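PDB 7ADK: lipoprotein from Mycoplasma mycoides subsp. capri, which probably cleaves proteins as a serine protease of the mycoplasma DUF31 family, within the chymotrypsin-like PA clan. Local coordinates for residues Phe547-Tyr558 / Glu572-Thr583. Numbering follows the deposited sequence.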
loop_
_atom_site.group_PDB
_atom_site.type_symbol
_atom_site.label_atom_id
_atom_site.label_comp_id
_atom_site.label_asym_id
_atom_site.label_seq_id
_atom_site.Cartn_x
_atom_site.Cartn_y
_atom_site.Cartn_z
ATOM N N PHE B 547 33.819 4.320 1.708
ATOM C CA PHE B 547 33.478 3.916 0.342
ATOM C C PHE B 547 34.704 3.709 -0.561
ATOM O O PHE B 547 34.633 2.923 -1.504
ATOM C CB PHE B 547 32.533 4.937 -0.288
ATOM C CG PHE B 547 31.170 5.009 0.364
ATOM C CD1 PHE B 547 30.286 3.919 0.228
ATOM C CD2 PHE B 547 30.791 6.143 1.095
ATOM C CE1 PHE B 547 29.019 3.971 0.832
ATOM C CE2 PHE B 547 29.516 6.200 1.691
ATOM C CZ PHE B 547 28.641 5.109 1.558
ATOM N N ALA B 548 35.858 4.322 -0.250
ATOM C CA ALA B 548 37.107 4.088 -0.974
ATOM C C ALA B 548 37.665 2.664 -0.780
ATOM O O ALA B 548 38.534 2.231 -1.542
ATOM C CB ALA B 548 38.133 5.131 -0.566
ATOM N N LYS B 549 37.129 1.895 0.182
ATOM C CA LYS B 549 37.260 0.434 0.256
ATOM C C LYS B 549 35.917 -0.288 0.384
ATOM O O LYS B 549 35.831 -1.312 1.032
ATOM C CB LYS B 549 38.330 -0.024 1.262
ATOM C CG LYS B 549 38.083 0.374 2.720
ATOM C CD LYS B 549 39.050 -0.348 3.659
ATOM C CE LYS B 549 39.160 0.376 4.987
ATOM N NZ LYS B 549 39.947 -0.341 5.984
ATOM N N LEU B 550 34.878 0.212 -0.278
ATOM C CA LEU B 550 33.714 -0.588 -0.689
ATOM C C LEU B 550 33.558 -0.605 -2.214
ATOM O O LEU B 550 33.049 -1.577 -2.766
ATOM C CB LEU B 550 32.419 -0.073 -0.048
ATOM C CG LEU B 550 32.227 -0.335 1.446
ATOM C CD1 LEU B 550 30.928 0.295 1.889
ATOM C CD2 LEU B 550 32.153 -1.816 1.777
ATOM N N LEU B 551 34.011 0.444 -2.901
ATOM C CA LEU B 551 34.089 0.509 -4.362
ATOM C C LEU B 551 35.429 -0.009 -4.923
ATOM O O LEU B 551 35.661 0.023 -6.131
ATOM C CB LEU B 551 33.743 1.929 -4.815
ATOM C CG LEU B 551 32.415 2.474 -4.287
ATOM C CD1 LEU B 551 32.240 3.911 -4.671
ATOM C CD2 LEU B 551 31.257 1.689 -4.795
ATOM N N ASP B 552 36.302 -0.533 -4.058
ATOM C CA ASP B 552 37.501 -1.272 -4.448
ATOM C C ASP B 552 37.140 -2.688 -4.934
ATOM O O ASP B 552 36.887 -3.597 -4.137
ATOM C CB ASP B 552 38.481 -1.271 -3.269
ATOM C CG ASP B 552 39.841 -1.897 -3.576
ATOM O OD1 ASP B 552 40.054 -2.398 -4.699
ATOM O OD2 ASP B 552 40.718 -1.861 -2.686
ATOM N N LYS B 553 37.131 -2.886 -6.257
ATOM C CA LYS B 553 36.669 -4.109 -6.936
ATOM C C LYS B 553 37.504 -5.362 -6.648
ATOM O O LYS B 553 37.029 -6.473 -6.872
ATOM C CB LYS B 553 36.574 -3.840 -8.447
ATOM C CG LYS B 553 35.461 -2.848 -8.801
ATOM C CD LYS B 553 35.351 -2.590 -10.295
ATOM C CE LYS B 553 34.287 -1.564 -10.644
ATOM N NZ LYS B 553 34.172 -1.284 -12.039
ATOM N N GLY B 554 38.719 -5.216 -6.115
ATOM C CA GLY B 554 39.569 -6.336 -5.705
ATOM C C GLY B 554 39.164 -6.988 -4.379
ATOM O O GLY B 554 39.649 -8.075 -4.056
ATOM N N LYS B 555 38.292 -6.332 -3.604
ATOM C CA LYS B 555 37.957 -6.686 -2.214
ATOM C C LYS B 555 36.459 -6.782 -1.965
ATOM O O LYS B 555 36.040 -7.588 -1.139
ATOM C CB LYS B 555 38.606 -5.670 -1.261
ATOM C CG LYS B 555 40.135 -5.662 -1.382
ATOM C CD LYS B 555 40.785 -4.601 -0.500
ATOM C CE LYS B 555 42.273 -4.520 -0.833
ATOM N NZ LYS B 555 42.842 -3.219 -0.516
ATOM N N TYR B 556 35.650 -6.018 -2.692
ATOM C CA TYR B 556 34.191 -6.041 -2.603
ATOM C C TYR B 556 33.539 -5.890 -3.977
ATOM O O TYR B 556 34.059 -5.192 -4.841
ATOM C CB TYR B 556 33.694 -4.917 -1.673
ATOM C CG TYR B 556 34.302 -4.886 -0.286
ATOM C CD1 TYR B 556 35.523 -4.225 -0.078
ATOM C CD2 TYR B 556 33.693 -5.569 0.781
ATOM C CE1 TYR B 556 36.162 -4.298 1.167
ATOM C CE2 TYR B 556 34.332 -5.642 2.030
ATOM C CZ TYR B 556 35.573 -5.006 2.225
ATOM O OH TYR B 556 36.215 -5.049 3.418
ATOM N N SER B 557 32.358 -6.477 -4.154
ATOM C CA SER B 557 31.465 -6.246 -5.295
ATOM C C SER B 557 30.234 -5.455 -4.859
ATOM O O SER B 557 29.498 -5.898 -3.973
ATOM C CB SER B 557 31.053 -7.564 -5.958
ATOM O OG SER B 557 30.795 -8.596 -5.029
ATOM N N TYR B 558 30.005 -4.315 -5.513
ATOM C CA TYR B 558 28.790 -3.519 -5.360
ATOM C C TYR B 558 27.763 -3.859 -6.441
ATOM O O TYR B 558 28.107 -4.202 -7.571
ATOM C CB TYR B 558 29.090 -2.013 -5.304
ATOM C CG TYR B 558 29.427 -1.343 -6.618
ATOM C CD1 TYR B 558 30.767 -1.213 -7.023
ATOM C CD2 TYR B 558 28.404 -0.831 -7.435
ATOM C CE1 TYR B 558 31.082 -0.594 -8.244
ATOM C CE2 TYR B 558 28.713 -0.225 -8.665
ATOM C CZ TYR B 558 30.055 -0.109 -9.074
ATOM O OH TYR B 558 30.376 0.475 -10.252
ATOM N N GLU B 572 26.011 5.056 -12.808
ATOM C CA GLU B 572 27.335 5.676 -12.703
ATOM C C GLU B 572 28.428 4.669 -12.298
ATOM O O GLU B 572 28.159 3.683 -11.616
ATOM C CB GLU B 572 27.254 6.870 -11.747
ATOM C CG GLU B 572 28.500 7.743 -11.626
ATOM C CD GLU B 572 28.971 8.321 -12.948
ATOM O OE1 GLU B 572 28.550 9.419 -13.311
ATOM O OE2 GLU B 572 29.756 7.674 -13.636
ATOM N N THR B 573 29.651 4.871 -12.784
ATOM C CA THR B 573 30.791 3.967 -12.595
ATOM C C THR B 573 32.046 4.601 -11.988
ATOM O O THR B 573 32.726 3.952 -11.194
ATOM C CB THR B 573 31.071 3.237 -13.912
ATOM O OG1 THR B 573 32.026 2.239 -13.736
ATOM C CG2 THR B 573 31.552 4.121 -15.041
ATOM N N GLU B 574 32.388 5.849 -12.320
ATOM C CA GLU B 574 33.630 6.469 -11.841
ATOM C C GLU B 574 33.512 6.884 -10.369
ATOM O O GLU B 574 32.543 7.527 -9.982
ATOM C CB GLU B 574 34.041 7.622 -12.762
ATOM C CG GLU B 574 35.385 8.274 -12.393
ATOM C CD GLU B 574 35.281 9.434 -11.391
ATOM O OE1 GLU B 574 34.560 10.412 -11.688
ATOM O OE2 GLU B 574 35.949 9.380 -10.335
ATOM N N GLN B 575 34.480 6.509 -9.534
ATOM C CA GLN B 575 34.357 6.491 -8.074
ATOM C C GLN B 575 33.893 7.799 -7.427
ATOM O O GLN B 575 33.031 7.757 -6.556
ATOM C CB GLN B 575 35.691 6.046 -7.471
ATOM C CG GLN B 575 35.659 5.898 -5.954
ATOM C CD GLN B 575 36.920 5.280 -5.376
ATOM O OE1 GLN B 575 36.912 4.195 -4.822
ATOM N NE2 GLN B 575 38.052 5.920 -5.481
ATOM N N ASN B 576 34.447 8.960 -7.775
ATOM C CA ASN B 576 34.046 10.210 -7.117
ATOM C C ASN B 576 32.604 10.602 -7.476
ATOM O O ASN B 576 31.871 11.131 -6.636
ATOM C CB ASN B 576 35.031 11.333 -7.475
ATOM C CG ASN B 576 36.420 11.223 -6.871
ATOM O OD1 ASN B 576 37.234 12.123 -6.993
ATOM N ND2 ASN B 576 36.741 10.187 -6.142
ATOM N N LYS B 577 32.164 10.306 -8.701
ATOM C CA LYS B 577 30.767 10.484 -9.106
ATOM C C LYS B 577 29.853 9.422 -8.513
ATOM O O LYS B 577 28.764 9.750 -8.074
ATOM C CB LYS B 577 30.654 10.534 -10.631
ATOM C CG LYS B 577 31.215 11.840 -11.188
ATOM C CD LYS B 577 30.866 12.071 -12.658
ATOM C CE LYS B 577 31.490 11.077 -13.632
ATOM N NZ LYS B 577 32.940 11.254 -13.779
ATOM N N LEU B 578 30.291 8.179 -8.410
ATOM C CA LEU B 578 29.518 7.114 -7.793
ATOM C C LEU B 578 29.327 7.349 -6.291
ATOM O O LEU B 578 28.223 7.190 -5.802
ATOM C CB LEU B 578 30.128 5.766 -8.110
ATOM C CG LEU B 578 29.402 4.540 -7.657
ATOM C CD1 LEU B 578 28.061 4.456 -8.060
ATOM C CD2 LEU B 578 30.027 3.338 -8.072
ATOM N N ILE B 579 30.331 7.838 -5.561
ATOM C CA ILE B 579 30.167 8.238 -4.151
ATOM C C ILE B 579 29.205 9.420 -4.016
ATOM O O ILE B 579 28.398 9.459 -3.090
ATOM C CB ILE B 579 31.533 8.500 -3.478
ATOM C CG1 ILE B 579 32.285 7.164 -3.350
ATOM C CG2 ILE B 579 31.387 9.147 -2.096
ATOM C CD1 ILE B 579 33.745 7.275 -2.927
ATOM N N SER B 580 29.217 10.351 -4.958
ATOM C CA SER B 580 28.266 11.457 -4.958
ATOM C C SER B 580 26.841 11.008 -5.265
ATOM O O SER B 580 25.937 11.453 -4.581
ATOM C CB SER B 580 28.702 12.552 -5.920
ATOM O OG SER B 580 29.971 13.041 -5.558
ATOM N N LYS B 581 26.621 10.074 -6.197
ATOM C CA LYS B 581 25.298 9.478 -6.460
ATOM C C LYS B 581 24.806 8.594 -5.312
ATOM O O LYS B 581 23.617 8.609 -5.025
ATOM C CB LYS B 581 25.316 8.708 -7.791
ATOM C CG LYS B 581 25.435 9.600 -9.029
ATOM C CD LYS B 581 24.214 10.476 -9.345
ATOM C CE LYS B 581 22.989 9.680 -9.799
ATOM N NZ LYS B 581 21.899 10.570 -10.223
ATOM N N ILE B 582 25.669 7.901 -4.574
ATOM C CA ILE B 582 25.327 7.177 -3.339
ATOM C C ILE B 582 24.856 8.140 -2.243
ATOM O O ILE B 582 23.775 7.990 -1.674
ATOM C CB ILE B 582 26.535 6.328 -2.860
ATOM C CG1 ILE B 582 26.733 5.115 -3.781
ATOM C CG2 ILE B 582 26.339 5.818 -1.431
ATOM C CD1 ILE B 582 28.106 4.451 -3.687
ATOM N N THR B 583 25.664 9.164 -1.944
ATOM C CA THR B 583 25.479 10.079 -0.807
ATOM C C THR B 583 24.577 11.279 -1.112
ATOM O O THR B 583 24.629 12.259 -0.373
ATOM C CB THR B 583 26.817 10.548 -0.210
ATOM O OG1 THR B 583 27.552 11.333 -1.119
ATOM C CG2 THR B 583 27.657 9.354 0.233
#
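L551 reaches from the loop between strands 541-546 and 556-562 into the flank of helix 575-582, and its two methyl branches divide the work. CD1 lies 3.5 Å from I579 CG1, while CD2 turns to L578 CD2, 3.9 Å away; a forked leucine suits this place because one side chain can meet two successive helix residues, crossing both at a slant. L551 CG stands anti to the carbonyl carbon (chi1 -53°), and CD1 anti to CA (chi2 174°) carries that branch out to I579.

F547 shares I579 with L551 and carries the contact on to I582 and T583. Its CB rests against I579 CD1 at 3.7 Å, and the long phenyl suits the place by spanning from there to the branch methyls of I582 and T583, with CZ 3.8 Å from I582 CG2. These methyls approach the ring obliquely. T583 can offer its CG2 to F547 because its hydroxyl is turned back to the helix: OG1 bonds to I579 O at 2.8 Å, and that carbonyl also receives T583 N from the other face of its plane.

At the other end, Y558 and L578 come from opposite directions, the leucine's CD2 lying 3.6 Å from Y558 CZ. Tyrosine suits this more exposed end, its ring carbons meeting the leucine while OH lies near E572 O without bonding to it. Q575 extends beside L551, bringing OE1 within 3.9 Å of L551 CB, again without a hydrogen bond.

F443, F489 and F491 on neighbouring strands continue this apolar layer. The contact thus packs the loop entering strand 556-562 against the helix that follows hairpin 556-562/565-566. With no hydrogen bond or salt bridge joining the two segments, their association rests mainly on burial of hydrocarbon.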